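Local coordinates for pentacotripeptide-repeat region of PRORP domain-containing protein (Brachypodium distachyon, PDB 4ME2) that probably binds RNA in a sequence-specific manner as a chloroplast pentatricopeptide repeat protein of the THA8 type, linked to group II intron RNA, at residues E201-M206 with A231-R236; A186-Y191 with A224-D229. All blocks are in the same frame, centred on the assembly; numbering follows the deposited sequence.

Contact 1: residues E201-M206 with A231-R236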
loop_
_atom_site.group_PDB
_atom_site.type_symbol
_atom_site.label_atom_id
_atom_site.label_comp_id
_atom_site.label_asym_id
_atom_site.label_seq_id
_atom_site.Cartn_x
_atom_site.Cartn_y
_atom_site.Cartn_z
ATOM N N GLU A 201 -16.693 5.380 -8.697
ATOM C CA GLU A 201 -17.116 4.815 -9.985
ATOM C C GLU A 201 -15.932 4.242 -10.748
ATOM O O GLU A 201 -14.997 4.960 -11.100
ATOM C CB GLU A 201 -17.870 5.847 -10.842
ATOM C CG GLU A 201 -19.375 5.610 -10.969
ATOM C CD GLU A 201 -19.815 5.132 -12.351
ATOM O OE1 GLU A 201 -19.038 5.280 -13.320
ATOM O OE2 GLU A 201 -20.949 4.615 -12.469
ATOM N N VAL A 202 -15.974 2.936 -10.987
ATOM C CA VAL A 202 -14.831 2.215 -11.536
ATOM C C VAL A 202 -15.165 1.572 -12.889
ATOM O O VAL A 202 -16.317 1.598 -13.325
ATOM C CB VAL A 202 -14.318 1.175 -10.514
ATOM C CG1 VAL A 202 -15.096 -0.127 -10.626
ATOM C CG2 VAL A 202 -12.822 0.960 -10.668
ATOM N N ASP A 203 -14.158 0.996 -13.541
ATOM C CA ASP A 203 -14.295 0.453 -14.895
ATOM C C ASP A 203 -14.566 -1.052 -14.888
ATOM O O ASP A 203 -14.520 -1.697 -13.839
ATOM C CB ASP A 203 -13.023 0.759 -15.707
ATOM C CG ASP A 203 -13.051 0.157 -17.112
ATOM O OD1 ASP A 203 -14.044 0.372 -17.842
ATOM O OD2 ASP A 203 -12.078 -0.534 -17.485
ATOM N N GLU A 204 -14.852 -1.604 -16.067
ATOM C CA GLU A 204 -14.980 -3.050 -16.233
ATOM C C GLU A 204 -13.705 -3.750 -15.793
ATOM O O GLU A 204 -13.759 -4.819 -15.184
ATOM C CB GLU A 204 -15.282 -3.415 -17.687
ATOM C CG GLU A 204 -15.303 -4.913 -17.958
ATOM C CD GLU A 204 -15.724 -5.253 -19.376
ATOM O OE1 GLU A 204 -15.479 -4.439 -20.293
ATOM O OE2 GLU A 204 -16.295 -6.345 -19.576
ATOM N N TYR A 205 -12.565 -3.141 -16.116
ATOM C CA TYR A 205 -11.264 -3.692 -15.742
ATOM C C TYR A 205 -11.120 -3.972 -14.241
ATOM O O TYR A 205 -10.640 -5.031 -13.865
ATOM C CB TYR A 205 -10.124 -2.800 -16.244
ATOM C CG TYR A 205 -8.743 -3.355 -15.982
ATOM C CD1 TYR A 205 -8.401 -4.644 -16.385
ATOM C CD2 TYR A 205 -7.778 -2.587 -15.336
ATOM C CE1 TYR A 205 -7.141 -5.156 -16.146
ATOM C CE2 TYR A 205 -6.512 -3.086 -15.098
ATOM C CZ TYR A 205 -6.203 -4.371 -15.503
ATOM O OH TYR A 205 -4.951 -4.873 -15.276
ATOM N N MET A 206 -11.526 -3.036 -13.388
ATOM C CA MET A 206 -11.456 -3.275 -11.944
ATOM C C MET A 206 -12.274 -4.503 -11.544
ATOM O O MET A 206 -11.830 -5.316 -10.732
ATOM C CB MET A 206 -11.933 -2.059 -11.159
ATOM C CG MET A 206 -12.061 -2.289 -9.660
ATOM S SD MET A 206 -10.495 -2.617 -8.826
ATOM C CE MET A 206 -10.007 -0.958 -8.366
ATOM N N ALA A 231 -22.003 -7.779 -13.100
ATOM C CA ALA A 231 -23.299 -7.972 -13.760
ATOM C C ALA A 231 -24.089 -6.665 -13.803
ATOM O O ALA A 231 -24.681 -6.323 -14.828
ATOM C CB ALA A 231 -24.107 -9.069 -13.076
ATOM N N ASP A 232 -24.081 -5.942 -12.685
ATOM C CA ASP A 232 -24.730 -4.641 -12.586
ATOM C C ASP A 232 -24.138 -3.699 -13.635
ATOM O O ASP A 232 -24.868 -3.005 -14.342
ATOM C CB ASP A 232 -24.549 -4.075 -11.178
ATOM C CG ASP A 232 -25.374 -2.826 -10.932
ATOM O OD1 ASP A 232 -26.480 -2.953 -10.372
ATOM O OD2 ASP A 232 -24.917 -1.715 -11.285
ATOM N N TRP A 233 -22.811 -3.698 -13.744
ATOM C CA TRP A 233 -22.130 -2.904 -14.763
ATOM C C TRP A 233 -22.540 -3.315 -16.157
ATOM O O TRP A 233 -22.889 -2.469 -16.977
ATOM C CB TRP A 233 -20.614 -2.968 -14.568
ATOM C CG TRP A 233 -19.843 -2.078 -15.497
ATOM C CD1 TRP A 233 -19.432 -0.768 -15.281
ATOM C CD2 TRP A 233 -19.373 -2.413 -16.835
ATOM N NE1 TRP A 233 -18.754 -0.284 -16.368
ATOM C CE2 TRP A 233 -18.685 -1.221 -17.338
ATOM C CE3 TRP A 233 -19.452 -3.540 -17.642
ATOM C CZ2 TRP A 233 -18.106 -1.184 -18.594
ATOM C CZ3 TRP A 233 -18.865 -3.492 -18.911
ATOM C CH2 TRP A 233 -18.209 -2.341 -19.374
ATOM N N GLU A 234 -22.532 -4.615 -16.434
ATOM C CA GLU A 234 -22.870 -5.109 -17.769
ATOM C C GLU A 234 -24.285 -4.710 -18.194
ATOM O O GLU A 234 -24.497 -4.285 -19.327
ATOM C CB GLU A 234 -22.692 -6.624 -17.848
ATOM C CG GLU A 234 -21.248 -7.074 -17.981
ATOM C CD GLU A 234 -21.094 -8.574 -17.828
ATOM O OE1 GLU A 234 -22.014 -9.218 -17.278
ATOM O OE2 GLU A 234 -20.051 -9.112 -18.255
ATOM N N ALA A 235 -25.245 -4.830 -17.277
ATOM C CA ALA A 235 -26.637 -4.475 -17.576
ATOM C C ALA A 235 -26.777 -2.997 -17.953
ATOM O O ALA A 235 -27.732 -2.612 -18.636
ATOM C CB ALA A 235 -27.548 -4.829 -16.410
ATOM N N ARG A 236 -25.818 -2.186 -17.509
ATOM C CA ARG A 236 -25.742 -0.773 -17.875
ATOM C C ARG A 236 -25.057 -0.596 -19.233
ATOM O O ARG A 236 -25.582 0.104 -20.102
ATOM C CB ARG A 236 -25.009 0.034 -16.794
ATOM C CG ARG A 236 -25.779 0.228 -15.494
ATOM C CD ARG A 236 -24.968 1.037 -14.491
ATOM N NE ARG A 236 -24.242 0.194 -13.539
ATOM C CZ ARG A 236 -23.011 0.444 -13.099
ATOM N NH1 ARG A 236 -22.344 1.507 -13.530
ATOM N NH2 ARG A 236 -22.436 -0.377 -12.233
#
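Glu204 sets its CB over one face of the Trp233 indole, its chain crossing the ring at about a right angle, and this pair makes up the largest part of the contact. Its CB stands 3.7 Å from the centroid of the Trp233 six-membered ring, 17° off the normal, a CH-pi contact displaced toward the rim. With CG anti to the backbone N (chi1 175°) and the chain extended beyond, the carboxylate also reaches that ring, Glu204 CD 3.6 Å from Trp233 CZ3 and its plane turned 32° from the indole. The backbone N of Glu204 is buried here without a partner.

The setting is the helix-turn-helix array of a pentatricopeptide repeat protein: the start of helix 204-216 meets the C-terminal part of helix 220-236, where Tyr207 and His237 add further rings around Trp233. Asp203 N-caps the first of these helices, its OD2 accepting from Tyr205 N at 3.0 Å.

Charge also joins the segments, between Glu201 and Arg236. Arg236 grips Asp232 side-on, NE and NH2 each 3.0 Å from the single oxygen OD2, which fixes the guanidinium against its own helix. Arg236 NH1 faces Glu201 OE2 across a long 3.6 Å salt bridge, completing a three-residue network.

Contact 2: residues A186-Y191 with A224-D229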
loop_
_atom_site.group_PDB
_atom_site.type_symbol
_atom_site.label_atom_id
_atom_site.label_comp_id
_atom_site.label_asym_id
_atom_site.label_seq_id
_atom_site.Cartn_x
_atom_site.Cartn_y
_atom_site.Cartn_z
ATOM N N ALA A 186 -6.695 -8.278 1.580
ATOM C CA ALA A 186 -6.242 -6.896 1.390
ATOM C C ALA A 186 -6.867 -6.269 0.139
ATOM O O ALA A 186 -7.360 -5.139 0.187
ATOM C CB ALA A 186 -4.719 -6.820 1.337
ATOM N N ALA A 187 -6.862 -7.007 -0.972
ATOM C CA ALA A 187 -7.474 -6.512 -2.209
ATOM C C ALA A 187 -8.974 -6.255 -2.001
ATOM O O ALA A 187 -9.506 -5.197 -2.372
ATOM C CB ALA A 187 -7.237 -7.492 -3.357
ATOM N N TRP A 188 -9.653 -7.218 -1.388
ATOM C CA TRP A 188 -11.058 -7.039 -1.070
ATOM C C TRP A 188 -11.282 -5.809 -0.215
ATOM O O TRP A 188 -12.202 -5.028 -0.474
ATOM C CB TRP A 188 -11.622 -8.279 -0.398
ATOM C CG TRP A 188 -13.013 -8.033 0.071
ATOM C CD1 TRP A 188 -13.444 -7.811 1.371
ATOM C CD2 TRP A 188 -14.199 -7.888 -0.762
ATOM N NE1 TRP A 188 -14.792 -7.585 1.397
ATOM C CE2 TRP A 188 -15.306 -7.623 0.152
ATOM C CE3 TRP A 188 -14.451 -7.984 -2.122
ATOM C CZ2 TRP A 188 -16.602 -7.446 -0.301
ATOM C CZ3 TRP A 188 -15.761 -7.807 -2.570
ATOM C CH2 TRP A 188 -16.809 -7.543 -1.680
ATOM N N ARG A 189 -10.440 -5.623 0.803
ATOM C CA ARG A 189 -10.571 -4.472 1.698
ATOM C C ARG A 189 -10.567 -3.165 0.914
ATOM O O ARG A 189 -11.439 -2.319 1.115
ATOM C CB ARG A 189 -9.476 -4.466 2.775
ATOM C CG ARG A 189 -9.785 -5.332 3.993
ATOM C CD ARG A 189 -9.991 -4.505 5.264
ATOM N NE ARG A 189 -10.961 -3.427 5.107
ATOM C CZ ARG A 189 -10.901 -2.245 5.722
ATOM N NH1 ARG A 189 -9.905 -1.946 6.545
ATOM N NH2 ARG A 189 -11.847 -1.345 5.500
ATOM N N VAL A 190 -9.597 -3.009 0.014
ATOM C CA VAL A 190 -9.496 -1.799 -0.813
ATOM C C VAL A 190 -10.702 -1.653 -1.740
ATOM O O VAL A 190 -11.312 -0.574 -1.824
ATOM C CB VAL A 190 -8.215 -1.789 -1.675
ATOM C CG1 VAL A 190 -8.263 -0.646 -2.681
ATOM C CG2 VAL A 190 -6.976 -1.670 -0.805
ATOM N N TYR A 191 -11.021 -2.730 -2.455
ATOM C CA TYR A 191 -12.156 -2.723 -3.374
ATOM C C TYR A 191 -13.456 -2.355 -2.654
ATOM O O TYR A 191 -14.218 -1.505 -3.123
ATOM C CB TYR A 191 -12.283 -4.073 -4.089
ATOM C CG TYR A 191 -13.515 -4.184 -4.961
ATOM C CD1 TYR A 191 -14.685 -4.769 -4.471
ATOM C CD2 TYR A 191 -13.513 -3.706 -6.270
ATOM C CE1 TYR A 191 -15.821 -4.873 -5.266
ATOM C CE2 TYR A 191 -14.643 -3.809 -7.075
ATOM C CZ TYR A 191 -15.791 -4.390 -6.567
ATOM O OH TYR A 191 -16.907 -4.490 -7.363
ATOM N N ALA A 224 -18.249 -13.719 -5.497
ATOM C CA ALA A 224 -19.661 -13.626 -5.838
ATOM C C ALA A 224 -20.173 -12.184 -5.762
ATOM O O ALA A 224 -20.994 -11.777 -6.580
ATOM C CB ALA A 224 -20.480 -14.544 -4.944
ATOM N N GLU A 225 -19.679 -11.419 -4.785
ATOM C CA GLU A 225 -20.024 -10.000 -4.664
ATOM C C GLU A 225 -19.558 -9.235 -5.901
ATOM O O GLU A 225 -20.320 -8.468 -6.491
ATOM C CB GLU A 225 -19.395 -9.379 -3.413
ATOM C CG GLU A 225 -19.828 -9.986 -2.088
ATOM C CD GLU A 225 -21.092 -9.367 -1.527
ATOM O OE1 GLU A 225 -21.321 -9.522 -0.317
ATOM O OE2 GLU A 225 -21.851 -8.720 -2.274
ATOM N N VAL A 226 -18.307 -9.456 -6.293
ATOM C CA VAL A 226 -17.752 -8.766 -7.455
ATOM C C VAL A 226 -18.513 -9.146 -8.723
ATOM O O VAL A 226 -18.825 -8.284 -9.546
ATOM C CB VAL A 226 -16.249 -9.038 -7.650
ATOM C CG1 VAL A 226 -15.731 -8.236 -8.836
ATOM C CG2 VAL A 226 -15.459 -8.691 -6.396
ATOM N N GLU A 227 -18.833 -10.429 -8.876
ATOM C CA GLU A 227 -19.608 -10.862 -10.034
ATOM C C GLU A 227 -20.960 -10.147 -10.097
ATOM O O GLU A 227 -21.428 -9.803 -11.176
ATOM C CB GLU A 227 -19.774 -12.382 -10.048
ATOM C CG GLU A 227 -18.460 -13.126 -10.258
ATOM C CD GLU A 227 -18.619 -14.638 -10.315
ATOM O OE1 GLU A 227 -19.753 -15.141 -10.152
ATOM O OE2 GLU A 227 -17.600 -15.329 -10.527
ATOM N N ALA A 228 -21.569 -9.910 -8.938
ATOM C CA ALA A 228 -22.810 -9.141 -8.858
ATOM C C ALA A 228 -22.589 -7.702 -9.342
ATOM O O ALA A 228 -23.374 -7.171 -10.132
ATOM C CB ALA A 228 -23.354 -9.162 -7.434
ATOM N N ASP A 229 -21.501 -7.083 -8.883
ATOM C CA ASP A 229 -21.153 -5.728 -9.311
ATOM C C ASP A 229 -20.872 -5.661 -10.816
ATOM O O ASP A 229 -21.341 -4.750 -11.498
ATOM C CB ASP A 229 -19.940 -5.206 -8.529
ATOM C CG ASP A 229 -20.214 -5.047 -7.042
ATOM O OD1 ASP A 229 -21.397 -5.018 -6.638
ATOM O OD2 ASP A 229 -19.234 -4.950 -6.269
#
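Trp188 and Tyr191 of segment 186-191 each take one partner at the ring edge, Val226 CG2 and Asp229 OD2 respectively. Val226 CG2 lies in the plane of the Trp188 indole at its rim, 3.9 Å from Trp188 CZ3, and the same methyl sits 4.0 Å from Tyr191 CE1, where its approach is oblique, so one branch of the valine serves both rings. Glu225 CB also approaches the indole obliquely, 3.6 Å from Trp188 CH2.

Asp229 OD2 accepts a hydrogen bond from Tyr191 OH at 2.6 Å through its anti lone pair, the carboxylate turned 31° from the ring. Tyr191 chi1 of 175° swings the ring away from its own N and out to the second helix.

The axes of segments 186-191 and 224-229 stay 12.5 Å apart at closest approach and run 37° from parallel in an array of helix-turn-helix repeats, with helix 204-216 between them in the chain; at that spacing long aromatic side chains span the distance, and helix 204-216 contributes Tyr207 and Met210 against Tyr191. A phenylalanine in place of Tyr191 would probably keep much of the ring packing but leave Asp229 OD2 without its hydroxyl partner on this side.

Arg196 adds charge to the same interface, forming salt bridges with Asp229 OD2 through NH1 and with Glu225 OE2 through NH2; its positive charge is likely to stabilise both carboxylates.

In the fold
Three successive helices carry both contacts: 184-197, 204-216 and 220-236. Along the chain the segments alternate, 186-191, 201-206, 224-229, 231-236, so the two connections cross. Both end on helix 220-236, contact 2 toward its middle and contact 1 at its C-terminal end. Their centres lie about 12 Å apart on the same side of the chain's centre, and they touch where Met206 CG packs 4.0 Å from Tyr191 CD2. Contact 2 is buried, whereas contact 1 lies at the surface, farther out. Together they illustrate how a helical-repeat array joins its last helix both to helix 204-216, just before it in the chain, and to helix 184-197, one helix further back.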